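Local coordinates for protein arsenite methyltransferase (Chlamydomonas reinhardtii, PDB 5EVJ) that probably transfers methyl groups from S-adenosylmethionine to trivalent arsenic, converting arsenic triglutathione to mono-, di- and trimethylated arsenicals, at residues 62-67 against 129-134; 278-283 against 324-329; 308-311 against 317-320. The protein carries 15 engineered substitutions. One frame throughout, in Å; residues are numbered along the deposited sequence.

The three contacts come in two groups. Contact 1 (62-67 against 129-134) opens and closes first along the chain, in the Rossmann-like methyltransferase part, where it joins the approach to helix 65-69 to helix 128-135. Contacts 2 and 3 belong to the later part of the chain, and contact 3 falls wholly between the two segments of contact 2. Their centres are 13 Å apart and they touch: strand 318-320 leads into helix 322-329, Ala325 packs on Val320, and Thr324 packs on His310. Contact 1 lies about 38 Å, centre to centre, from each. Contact 1 thus belongs to the Rossmann-like methyltransferase fold, contacts 2 and 3 to the C-terminal part with its small antiparallel sheets.

Contact 1 (62-67 against 129-134); sequences DVPTEV and DAYARD. Engineered in segment 129-134: Ala132 (natural residue Cys).
Tyr131 reaches out of helix 128-135 and lays its ring beside Asp62, Val63 and Pro64, so that the run before helix 65-69 is tied to a helix of the Rossmann-like methyltransferase fold. The ring accounts for every touch across the contact. Its CG is turned opposite the backbone N (chi1 166°), which carries the ring to Asp62, Val63 and Pro64.

The apolar contacts are made by Pro64 and Val63. Pro64 crosses the tyrosine at about a right angle and approaches obliquely, its CD 3.9 Å from Tyr131 CD1. Val63 offers one branch, with CG2 4.2 Å from CE1 of Tyr131, and adds a main-chain atom, its CA, 4.0 Å from that same CE1.

Beyond these two segments, the ring also meets that of Tyr99, the planes inclined by about 30°, and Tyr131 OH is hydrogen-bonded to Tyr99 O; the phenol is thereby fixed at its far end to helix 96-104. That helix follows a glycine-rich sequence consistent with the cofactor-binding loop of this fold, and Val63 and Pro64 touch Tyr99 too.

The polar approach comes from the backbone: Asp62 O lies near the ring plane, 3.5 Å from both CD1 and CE1 of Tyr131, facing the positively polarised C-H edge of the aromatic.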
loop_
_atom_site.group_PDB
_atom_site.type_symbol
_atom_site.label_atom_id
_atom_site.label_comp_id
_atom_site.label_asym_id
_atom_site.label_seq_id
_atom_site.Cartn_x
_atom_site.Cartn_y
_atom_site.Cartn_z
ATOM N N ASP A 62 6.654 -20.886 2.250
ATOM C CA ASP A 62 5.604 -21.815 2.645
ATOM C C ASP A 62 4.277 -21.662 1.932
ATOM O O ASP A 62 3.340 -22.259 2.384
ATOM C CB ASP A 62 5.271 -21.623 4.125
ATOM C CG ASP A 62 6.313 -22.185 5.047
ATOM O OD1 ASP A 62 6.969 -23.166 4.683
ATOM O OD2 ASP A 62 6.464 -21.648 6.149
ATOM N N VAL A 63 4.195 -20.795 0.919
ATOM C CA VAL A 63 2.996 -20.541 0.143
ATOM C C VAL A 63 2.996 -21.574 -0.994
ATOM O O VAL A 63 4.020 -21.780 -1.632
ATOM C CB VAL A 63 3.048 -19.093 -0.465
ATOM C CG1 VAL A 63 1.991 -18.860 -1.543
ATOM C CG2 VAL A 63 2.935 -18.003 0.613
ATOM N N PRO A 64 1.843 -22.207 -1.274
ATOM C CA PRO A 64 1.780 -23.247 -2.305
ATOM C C PRO A 64 2.342 -22.741 -3.611
ATOM O O PRO A 64 1.843 -21.749 -4.163
ATOM C CB PRO A 64 0.272 -23.475 -2.502
ATOM C CG PRO A 64 -0.365 -22.969 -1.259
ATOM C CD PRO A 64 0.516 -21.897 -0.704
ATOM N N THR A 65 3.361 -23.433 -4.104
ATOM C CA THR A 65 3.969 -23.165 -5.402
ATOM C C THR A 65 2.977 -22.643 -6.468
ATOM O O THR A 65 3.258 -21.666 -7.195
ATOM C CB THR A 65 4.653 -24.454 -5.926
ATOM O OG1 THR A 65 5.745 -24.799 -5.057
ATOM C CG2 THR A 65 5.216 -24.214 -7.305
ATOM N N GLU A 66 1.824 -23.297 -6.563
ATOM C CA GLU A 66 0.869 -22.971 -7.608
ATOM C C GLU A 66 0.255 -21.603 -7.320
ATOM O O GLU A 66 -0.132 -20.878 -8.234
ATOM C CB GLU A 66 -0.246 -24.020 -7.661
ATOM C CG GLU A 66 -1.092 -23.872 -8.918
ATOM C CD GLU A 66 -2.518 -24.383 -8.778
ATOM O OE1 GLU A 66 -3.018 -24.522 -7.634
ATOM O OE2 GLU A 66 -3.150 -24.639 -9.824
ATOM N N VAL A 67 0.104 -21.281 -6.039
ATOM C CA VAL A 67 -0.461 -20.003 -5.673
ATOM C C VAL A 67 0.468 -18.850 -6.122
ATOM O O VAL A 67 -0.028 -17.807 -6.638
ATOM C CB VAL A 67 -0.810 -19.950 -4.173
ATOM C CG1 VAL A 67 -1.011 -18.513 -3.757
ATOM C CG2 VAL A 67 -2.091 -20.742 -3.913
ATOM N N ASP A 129 -7.298 -23.881 3.072
ATOM C CA ASP A 129 -7.427 -24.544 4.366
ATOM C C ASP A 129 -6.140 -25.210 4.722
ATOM O O ASP A 129 -5.611 -25.077 5.880
ATOM C CB ASP A 129 -8.592 -25.545 4.398
ATOM C CG ASP A 129 -9.977 -24.859 4.244
ATOM O OD1 ASP A 129 -10.223 -23.778 4.840
ATOM O OD2 ASP A 129 -10.838 -25.417 3.525
ATOM N N ALA A 130 -5.623 -25.927 3.722
ATOM C CA ALA A 130 -4.423 -26.741 3.909
ATOM C C ALA A 130 -3.218 -25.840 4.274
ATOM O O ALA A 130 -2.377 -26.197 5.116
ATOM C CB ALA A 130 -4.141 -27.558 2.642
ATOM N N TYR A 131 -3.146 -24.661 3.648
ATOM C CA TYR A 131 -2.083 -23.699 3.947
ATOM C C TYR A 131 -2.188 -23.219 5.387
ATOM O O TYR A 131 -1.194 -23.229 6.218
ATOM C CB TYR A 131 -2.156 -22.565 2.916
ATOM C CG TYR A 131 -1.350 -21.331 3.271
ATOM C CD1 TYR A 131 0.049 -21.326 3.145
ATOM C CD2 TYR A 131 -1.997 -20.148 3.742
ATOM C CE1 TYR A 131 0.778 -20.185 3.479
ATOM C CE2 TYR A 131 -1.263 -18.996 4.053
ATOM C CZ TYR A 131 0.111 -19.021 3.921
ATOM O OH TYR A 131 0.836 -17.921 4.263
ATOM N N ALA A 132 -3.394 -22.814 5.723
ATOM C CA ALA A 132 -3.624 -22.249 7.067
ATOM C C ALA A 132 -3.427 -23.301 8.125
ATOM O O ALA A 132 -2.936 -23.005 9.227
ATOM C CB ALA A 132 -5.040 -21.656 7.177
ATOM N N ARG A 133 -3.848 -24.539 7.833
ATOM C CA ARG A 133 -3.703 -25.588 8.855
ATOM C C ARG A 133 -2.250 -26.128 9.009
ATOM O O ARG A 133 -1.671 -26.052 10.110
ATOM C CB ARG A 133 -4.761 -26.656 8.673
ATOM C CG ARG A 133 -6.180 -26.079 8.702
ATOM C CD ARG A 133 -7.250 -27.115 8.343
ATOM N NE ARG A 133 -7.368 -28.081 9.440
ATOM C CZ ARG A 133 -7.151 -29.402 9.363
ATOM N NH1 ARG A 133 -6.843 -30.002 8.199
ATOM N NH2 ARG A 133 -7.259 -30.142 10.472
ATOM N N ASP A 134 -1.633 -26.580 7.917
ATOM C CA ASP A 134 -0.298 -27.183 8.027
ATOM C C ASP A 134 0.796 -26.163 8.059
ATOM O O ASP A 134 1.739 -26.352 8.822
ATOM C CB ASP A 134 0.063 -28.115 6.861
ATOM C CG ASP A 134 -1.141 -28.642 6.128
ATOM O OD1 ASP A 134 -2.210 -28.868 6.760
ATOM O OD2 ASP A 134 -1.000 -28.867 4.903
#

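Contact 2 (278-283 against 324-329); sequences GQIEDL and TASMVG
Gln279 and Ile280 bring the loop between strands 266-274 and 285-286 up against Ser326 and Met327, on one side of helix 322-329. Gln279 comes first, directing its CB at the helix, 3.5 Å from Ser326 OG. Its chain bends at chi2 (-73°) and folds back over the serine hydroxyl, leaving NE2 of Gln279 3.8 Å from OG of Ser326, too far for a direct bond. The two polar groups are instead bridged, because both are hydrogen-bonded to Glu330 OE1, just beyond the helical segment. Ser326 OG also bonds to Gly322 O one turn earlier, so the hydroxyl is held along its own helix while the CB methylene of Gln279 packs against it.

Ile280 follows and supplies the apolar half of the contact. With CG1 opposite the carbonyl carbon (chi1 -57°), its longer branch stretches toward the helix and sets CD1 3.7 Å from Ser326 CB. The shorter branch serves the next residue: Ile280 CG2 lies 4.4 Å from Met327 CE, the methyl at the end of an extended side chain running back toward the loop.

Glu281 makes no side-chain contact with segment 324-329, but its backbone N is hydrogen-bonded to Asn323 OD1 in the first turn of the helix. Bonds from Gln279 NE2 to Glu330 and from Glu281 N to Asn323 thus flank the packing of Ile280. Ile280 and Met327 also pack on Asp241, ahead of strand 243-249, while Val328 reaches strands 310-313 and 337-340, placing helix 322-329 between this loop and the small C-terminal sheets.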
loop_
_atom_site.group_PDB
_atom_site.type_symbol
_atom_site.label_atom_id
_atom_site.label_comp_id
_atom_site.label_asym_id
_atom_site.label_seq_id
_atom_site.Cartn_x
_atom_site.Cartn_y
_atom_site.Cartn_z
ATOM N N GLY A 278 -9.688 14.461 9.206
ATOM C CA GLY A 278 -9.551 15.803 9.826
ATOM C C GLY A 278 -8.100 16.188 10.122
ATOM O O GLY A 278 -7.876 17.314 10.509
ATOM N N GLN A 279 -7.121 15.305 9.882
ATOM C CA GLN A 279 -5.758 15.551 10.358
ATOM C C GLN A 279 -4.715 15.744 9.268
ATOM O O GLN A 279 -3.679 16.341 9.557
ATOM C CB GLN A 279 -5.272 14.364 11.237
ATOM C CG GLN A 279 -6.118 14.109 12.503
ATOM C CD GLN A 279 -5.872 15.198 13.564
ATOM O OE1 GLN A 279 -6.557 16.181 13.560
ATOM N NE2 GLN A 279 -4.814 15.070 14.397
ATOM N N ILE A 280 -4.932 15.195 8.061
ATOM C CA ILE A 280 -3.853 15.081 7.110
ATOM C C ILE A 280 -3.918 16.325 6.188
ATOM O O ILE A 280 -4.975 16.605 5.605
ATOM C CB ILE A 280 -3.883 13.767 6.267
ATOM C CG1 ILE A 280 -3.861 12.466 7.131
ATOM C CG2 ILE A 280 -2.701 13.721 5.317
ATOM C CD1 ILE A 280 -2.803 12.483 8.233
ATOM N N GLU A 281 -2.840 17.115 6.138
ATOM C CA GLU A 281 -2.882 18.468 5.487
ATOM C C GLU A 281 -2.043 18.412 4.272
ATOM O O GLU A 281 -1.307 17.450 4.090
ATOM C CB GLU A 281 -2.401 19.572 6.435
ATOM C CG GLU A 281 -3.347 19.740 7.613
ATOM C CD GLU A 281 -2.871 20.774 8.605
ATOM O OE1 GLU A 281 -2.166 20.405 9.561
ATOM O OE2 GLU A 281 -3.287 21.965 8.534
ATOM N N ASP A 282 -2.164 19.379 3.385
ATOM C CA ASP A 282 -1.352 19.315 2.164
ATOM C C ASP A 282 -0.059 20.051 2.298
ATOM O O ASP A 282 0.565 20.308 1.313
ATOM C CB ASP A 282 -2.096 19.859 0.918
ATOM C CG ASP A 282 -2.622 21.314 1.090
ATOM O OD1 ASP A 282 -2.243 22.058 2.038
ATOM O OD2 ASP A 282 -3.425 21.768 0.202
ATOM N N LEU A 283 0.359 20.398 3.500
ATOM C CA LEU A 283 1.786 20.777 3.666
ATOM C C LEU A 283 2.229 20.152 4.966
ATOM O O LEU A 283 1.387 19.839 5.821
ATOM C CB LEU A 283 1.968 22.311 3.760
ATOM C CG LEU A 283 1.718 23.145 2.454
ATOM C CD1 LEU A 283 1.750 24.638 2.808
ATOM C CD2 LEU A 283 2.686 22.878 1.300
ATOM N N THR A 324 3.124 13.487 9.732
ATOM C CA THR A 324 3.948 12.395 10.141
ATOM C C THR A 324 3.544 11.992 11.576
ATOM O O THR A 324 3.463 10.804 11.842
ATOM C CB THR A 324 5.429 12.850 10.143
ATOM O OG1 THR A 324 5.837 13.025 8.767
ATOM C CG2 THR A 324 6.278 11.748 10.814
ATOM N N ALA A 325 3.306 12.956 12.475
ATOM C CA ALA A 325 2.887 12.578 13.849
ATOM C C ALA A 325 1.566 11.755 13.805
ATOM O O ALA A 325 1.358 10.837 14.590
ATOM C CB ALA A 325 2.743 13.799 14.774
ATOM N N SER A 326 0.677 12.103 12.886
ATOM C CA SER A 326 -0.593 11.406 12.728
ATOM C C SER A 326 -0.326 10.011 12.172
ATOM O O SER A 326 -0.971 9.033 12.599
ATOM C CB SER A 326 -1.546 12.191 11.739
ATOM O OG SER A 326 -2.074 13.355 12.371
ATOM N N MET A 327 0.546 9.921 11.172
ATOM C CA MET A 327 0.785 8.645 10.547
ATOM C C MET A 327 1.402 7.528 11.416
ATOM O O MET A 327 1.219 6.312 11.121
ATOM C CB MET A 327 1.663 8.818 9.308
ATOM C CG MET A 327 1.018 9.736 8.245
ATOM S SD MET A 327 2.026 10.098 6.777
ATOM C CE MET A 327 0.924 11.214 5.876
ATOM N N VAL A 328 2.229 7.939 12.400
ATOM C CA VAL A 328 2.918 6.986 13.244
ATOM C C VAL A 328 2.227 7.023 14.588
ATOM O O VAL A 328 2.257 6.048 15.299
ATOM C CB VAL A 328 4.437 7.287 13.414
ATOM C CG1 VAL A 328 5.073 7.368 12.027
ATOM C CG2 VAL A 328 4.692 8.532 14.296
ATOM N N GLY A 329 1.533 8.109 14.927
ATOM C CA GLY A 329 0.997 8.059 16.278
ATOM C C GLY A 329 -0.506 8.091 16.440
ATOM O O GLY A 329 -0.964 8.288 17.569
#

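Contact 3 (308-311 against 317-320); sequences DHHR and PMLV
The imidazole of His310 is the flat group here, and what meets it is the terminal methyl of Met318. CE of Met318 approaches obliquely, neither squarely over the ring nor in its plane, and stops 3.6 Å from CD2 of His310. The two side chains cross at about a right angle. Away from these segments, the ring also packs on Thr324 of helix 322-329, and its ND1 is hydrogen-bonded to Asp307 OD1. That same carboxylate oxygen takes the backbone N of His309, an Asx turn that shapes the bend between strands 303-305 and 310-313.

Met318 does the reaching. It starts with CG opposite the backbone N (chi1 159°) and is extended beyond that, which carries CE across to the ring although the backbones stay well apart: the nearest CA atoms, those of His310 and Val320, are 9.2 Å from each other, and those of Arg311 and Met318 9.5 Å. On the way the sulfur passes Arg311, with SD of Met318 4.4 Å from O of Arg311, a loose approach. The CB of Arg311 points away from segment 317-320.

Strands 310-313 and 318-320 follow each other closely in sequence and run in opposite directions, yet each pairs with another partner: 310-313 with 303-305, and 318-320 with 289-293, where Met318 exchanges backbone bonds with Ala291. One methionine therefore links two separate antiparallel sheets at the surface.

In chemical terms this is dispersion between a methyl group and one carbon of an aromatic ring. The hydrogen bond to Asp307 probably restrains the imidazole, the carboxylate would favour a proton on ND1, and Met318 packs against a ring whose ND1 is engaged in this way.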
loop_
_atom_site.group_PDB
_atom_site.type_symbol
_atom_site.label_atom_id
_atom_site.label_comp_id
_atom_site.label_asym_id
_atom_site.label_seq_id
_atom_site.Cartn_x
_atom_site.Cartn_y
_atom_site.Cartn_z
ATOM N N ASP A 308 10.399 6.989 2.626
ATOM C CA ASP A 308 11.789 7.163 2.233
ATOM C C ASP A 308 12.437 8.467 2.710
ATOM O O ASP A 308 13.611 8.646 2.453
ATOM C CB ASP A 308 11.937 7.037 0.723
ATOM C CG ASP A 308 11.180 8.125 -0.033
ATOM O OD1 ASP A 308 10.620 9.066 0.564
ATOM O OD2 ASP A 308 11.114 7.996 -1.265
ATOM N N HIS A 309 11.678 9.358 3.372
ATOM C CA HIS A 309 12.267 10.579 4.042
ATOM C C HIS A 309 12.166 10.554 5.549
ATOM O O HIS A 309 12.448 11.552 6.210
ATOM C CB HIS A 309 11.612 11.863 3.513
ATOM C CG HIS A 309 11.819 12.030 2.046
ATOM N ND1 HIS A 309 13.033 12.409 1.505
ATOM C CD2 HIS A 309 11.004 11.787 0.998
ATOM C CE1 HIS A 309 12.947 12.424 0.193
ATOM N NE2 HIS A 309 11.725 12.056 -0.144
ATOM N N HIS A 310 11.744 9.429 6.107
ATOM C CA HIS A 310 11.505 9.385 7.566
ATOM C C HIS A 310 11.881 8.039 8.105
ATOM O O HIS A 310 11.070 7.110 8.081
ATOM C CB HIS A 310 10.035 9.679 7.926
ATOM C CG HIS A 310 9.568 11.040 7.508
ATOM N ND1 HIS A 310 9.169 11.324 6.221
ATOM C CD2 HIS A 310 9.452 12.199 8.210
ATOM C CE1 HIS A 310 8.807 12.594 6.150
ATOM N NE2 HIS A 310 8.971 13.146 7.347
ATOM N N ARG A 311 13.094 7.947 8.618
ATOM C CA ARG A 311 13.575 6.753 9.283
ATOM C C ARG A 311 13.710 7.059 10.770
ATOM O O ARG A 311 14.369 8.010 11.110
ATOM C CB ARG A 311 14.932 6.352 8.708
ATOM C CG ARG A 311 15.660 5.260 9.474
ATOM C CD ARG A 311 16.799 4.806 8.586
ATOM N NE ARG A 311 17.021 3.378 8.679
ATOM C CZ ARG A 311 17.789 2.797 9.609
ATOM N NH1 ARG A 311 18.436 3.546 10.530
ATOM N NH2 ARG A 311 17.921 1.458 9.616
ATOM N N PRO A 317 14.368 10.365 19.831
ATOM C CA PRO A 317 13.326 11.291 19.433
ATOM C C PRO A 317 13.610 12.117 18.167
ATOM O O PRO A 317 14.755 12.480 17.883
ATOM C CB PRO A 317 13.161 12.172 20.683
ATOM C CG PRO A 317 14.588 12.169 21.224
ATOM C CD PRO A 317 14.963 10.703 21.144
ATOM N N MET A 318 12.570 12.397 17.379
ATOM C CA MET A 318 12.717 13.253 16.204
ATOM C C MET A 318 11.550 14.253 16.094
ATOM O O MET A 318 10.324 13.943 16.370
ATOM C CB MET A 318 12.887 12.360 14.980
ATOM C CG MET A 318 12.560 12.961 13.609
ATOM S SD MET A 318 12.187 11.606 12.422
ATOM C CE MET A 318 11.906 12.427 10.857
ATOM N N LEU A 319 11.927 15.475 15.728
ATOM C CA LEU A 319 10.923 16.524 15.391
ATOM C C LEU A 319 10.153 16.086 14.141
ATOM O O LEU A 319 10.749 15.612 13.132
ATOM C CB LEU A 319 11.559 17.911 15.189
ATOM C CG LEU A 319 12.448 18.533 16.324
ATOM C CD1 LEU A 319 13.120 19.874 15.989
ATOM C CD2 LEU A 319 11.689 18.718 17.581
ATOM N N VAL A 320 8.824 16.230 14.218
ATOM C CA VAL A 320 7.999 15.883 13.093
ATOM C C VAL A 320 6.916 16.881 12.827
ATOM O O VAL A 320 6.493 17.670 13.735
ATOM C CB VAL A 320 7.337 14.482 13.270
ATOM C CG1 VAL A 320 8.392 13.393 13.214
ATOM C CG2 VAL A 320 6.503 14.426 14.547
#